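Local coordinates for protein gdp-l-fucose synthetase (Naegleria fowleri, PDB 6AQY) that probably catalyses the NADPH-dependent epimerisation and reduction of GDP-4-keto-6-deoxy-D-mannose to GDP-L-fucose, at residues I137-T142 with Y300-S305. Numbering follows the deposited sequence.
With SO4 (sulfate ion), chain G.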
loop_
_atom_site.group_PDB
_atom_site.type_symbol
_atom_site.label_atom_id
_atom_site.label_comp_id
_atom_site.label_asym_id
_atom_site.label_seq_id
_atom_site.Cartn_x
_atom_site.Cartn_y
_atom_site.Cartn_z
ATOM N N ILE A 137 -18.538 -2.806 3.821
ATOM C CA ILE A 137 -18.837 -1.387 3.668
ATOM C C ILE A 137 -20.346 -1.163 3.689
ATOM O O ILE A 137 -21.134 -2.023 3.281
ATOM C CB ILE A 137 -18.187 -0.875 2.366
ATOM C CG1 ILE A 137 -18.200 0.647 2.285
ATOM C CG2 ILE A 137 -18.869 -1.476 1.182
ATOM C CD1 ILE A 137 -17.327 1.168 1.180
ATOM N N GLU A 138 -20.746 -0.008 4.207
ATOM C CA GLU A 138 -22.141 0.408 4.204
ATOM C C GLU A 138 -22.372 1.350 3.027
ATOM O O GLU A 138 -21.571 2.257 2.790
ATOM C CB GLU A 138 -22.523 1.066 5.533
ATOM N N TYR A 139 -23.394 1.113 2.299
ATOM C CA TYR A 139 -23.715 1.934 1.148
ATOM C C TYR A 139 -24.530 3.147 1.592
ATOM O O TYR A 139 -25.165 3.112 2.646
ATOM C CB TYR A 139 -24.496 1.112 0.128
ATOM C CG TYR A 139 -23.680 -0.048 -0.391
ATOM C CD1 TYR A 139 -22.609 0.148 -1.246
ATOM C CD2 TYR A 139 -23.951 -1.344 0.031
ATOM C CE1 TYR A 139 -21.854 -0.926 -1.696
ATOM C CE2 TYR A 139 -23.207 -2.411 -0.411
ATOM C CZ TYR A 139 -22.162 -2.206 -1.268
ATOM O OH TYR A 139 -21.433 -3.290 -1.692
ATOM N N PRO A 140 -24.495 4.274 0.853
ATOM C CA PRO A 140 -23.726 4.518 -0.375
ATOM C C PRO A 140 -22.270 4.730 -0.119
ATOM O O PRO A 140 -21.908 5.290 0.896
ATOM C CB PRO A 140 -24.337 5.811 -0.934
ATOM C CG PRO A 140 -24.911 6.502 0.263
ATOM C CD PRO A 140 -25.388 5.402 1.177
ATOM N N ILE A 141 -21.447 4.336 -1.083
ATOM C CA ILE A 141 -20.014 4.543 -0.984
ATOM C C ILE A 141 -19.712 6.034 -1.078
ATOM O O ILE A 141 -20.131 6.704 -2.029
ATOM C CB ILE A 141 -19.305 3.774 -2.110
ATOM C CG1 ILE A 141 -19.844 2.342 -2.194
ATOM C CG2 ILE A 141 -17.775 3.802 -1.924
ATOM C CD1 ILE A 141 -19.308 1.575 -3.387
ATOM N N THR A 142 -18.939 6.547 -0.124
ATOM C CA THR A 142 -18.475 7.929 -0.130
ATOM C C THR A 142 -16.963 7.918 -0.083
ATOM O O THR A 142 -16.358 6.946 0.377
ATOM C CB THR A 142 -19.012 8.730 1.049
ATOM O OG1 THR A 142 -18.735 8.026 2.265
ATOM C CG2 THR A 142 -20.484 8.902 0.911
ATOM N N TYR A 300 -27.319 -7.220 -5.842
ATOM C CA TYR A 300 -28.502 -6.431 -6.175
ATOM C C TYR A 300 -28.193 -4.948 -6.370
ATOM O O TYR A 300 -28.325 -4.439 -7.489
ATOM C CB TYR A 300 -29.610 -6.609 -5.131
ATOM C CG TYR A 300 -30.869 -5.881 -5.546
ATOM C CD1 TYR A 300 -31.493 -6.195 -6.744
ATOM C CD2 TYR A 300 -31.415 -4.862 -4.768
ATOM C CE1 TYR A 300 -32.632 -5.531 -7.162
ATOM C CE2 TYR A 300 -32.557 -4.183 -5.177
ATOM C CZ TYR A 300 -33.157 -4.525 -6.383
ATOM O OH TYR A 300 -34.291 -3.879 -6.826
ATOM N N LYS A 301 -27.866 -4.225 -5.291
ATOM C CA LYS A 301 -27.492 -2.815 -5.372
ATOM C C LYS A 301 -26.084 -2.603 -4.842
ATOM O O LYS A 301 -25.671 -3.242 -3.872
ATOM C CB LYS A 301 -28.452 -1.923 -4.575
ATOM C CG LYS A 301 -29.879 -1.926 -5.088
ATOM C CD LYS A 301 -30.320 -0.556 -5.541
ATOM C CE LYS A 301 -30.179 0.460 -4.423
ATOM N NZ LYS A 301 -30.642 1.797 -4.856
ATOM N N LYS A 302 -25.340 -1.709 -5.496
ATOM C CA LYS A 302 -23.983 -1.375 -5.094
ATOM C C LYS A 302 -23.808 0.134 -5.322
ATOM O O LYS A 302 -23.053 0.603 -6.167
ATOM C CB LYS A 302 -22.965 -2.210 -5.877
ATOM C CG LYS A 302 -21.553 -2.171 -5.339
ATOM C CD LYS A 302 -20.554 -2.816 -6.300
ATOM C CE LYS A 302 -20.650 -4.340 -6.275
ATOM N NZ LYS A 302 -19.358 -4.965 -6.702
ATOM N N THR A 303 -24.544 0.931 -4.560
ATOM C CA THR A 303 -24.679 2.346 -4.870
ATOM C C THR A 303 -23.458 3.133 -4.419
ATOM O O THR A 303 -22.977 2.955 -3.296
ATOM C CB THR A 303 -25.945 2.917 -4.226
ATOM O OG1 THR A 303 -27.104 2.417 -4.910
ATOM C CG2 THR A 303 -25.945 4.442 -4.299
ATOM N N SER A 304 -22.941 3.983 -5.304
ATOM C CA SER A 304 -21.933 4.970 -4.954
ATOM C C SER A 304 -22.576 6.353 -4.932
ATOM O O SER A 304 -23.617 6.581 -5.551
ATOM C CB SER A 304 -20.751 4.925 -5.920
ATOM O OG SER A 304 -21.214 4.666 -7.217
ATOM N N SER A 305 -21.946 7.281 -4.215
ATOM C CA SER A 305 -22.540 8.576 -3.902
ATOM C C SER A 305 -21.936 9.694 -4.740
ATOM O O SER A 305 -20.714 9.855 -4.795
ATOM C CB SER A 305 -22.360 8.907 -2.422
ATOM O OG SER A 305 -22.457 10.300 -2.215
HETATM S S SO4 G . -20.380 -5.322 -10.174
HETATM O O1 SO4 G . -21.243 -4.161 -9.975
HETATM O O2 SO4 G . -20.407 -6.152 -8.972
HETATM O O3 SO4 G . -20.853 -6.098 -11.317
HETATM O O4 SO4 G . -19.014 -4.870 -10.421
#
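A single parallel beta bridge between two irregular loops, here of an epimerase/dehydratase-family chain with a Rossmann-type fold, illustrates how two backbone bonds can join segments distant in sequence. I141 lies in the loop between strand 123-127 and helix 156-178, and S304 in the one leading from strand 289-291 to helix 307-312. I141 gives its N-H to T303 O (3.0 Å), nearly straight at 167°, and its carbonyl oxygen takes the N-H of S305 at 2.9 Å, a more bent bond whose donor lies in the carbonyl plane. I141 thus brackets S304 from both ends. The bridge rests on strand 260-262, where the side chains of I141 and S304 both touch M261.

T303 O is also approached by carbons: P140 CA makes a CA-H...O contact of 3.4 Å, I141 CG1 comes equally near at 3.4 Å, and T303 O lies oblique to the Y139 ring, 3.5 Å from its CD1. The peptide bond before P140 is cis. With its CG anti to the carbonyl carbon (chi1 -62°), Y139 swings its ring back across K302, one face over K302 CA, while the in-plane edge meets CD1 of I141; its hydroxyl is hydrogen-bonded to Q299. K302 passes the phenol at an angle, CG 3.8 Å from Y139 OH, then bends at chi3 and places NZ 2.8 Å from O2 of a sulfate, probably picked up during crystallisation, which R235 also holds. Beyond the bridge, S305 OG binds A307 N at the start of helix 307-312, and S305 CB packs against T142 CG2 at 3.8 Å.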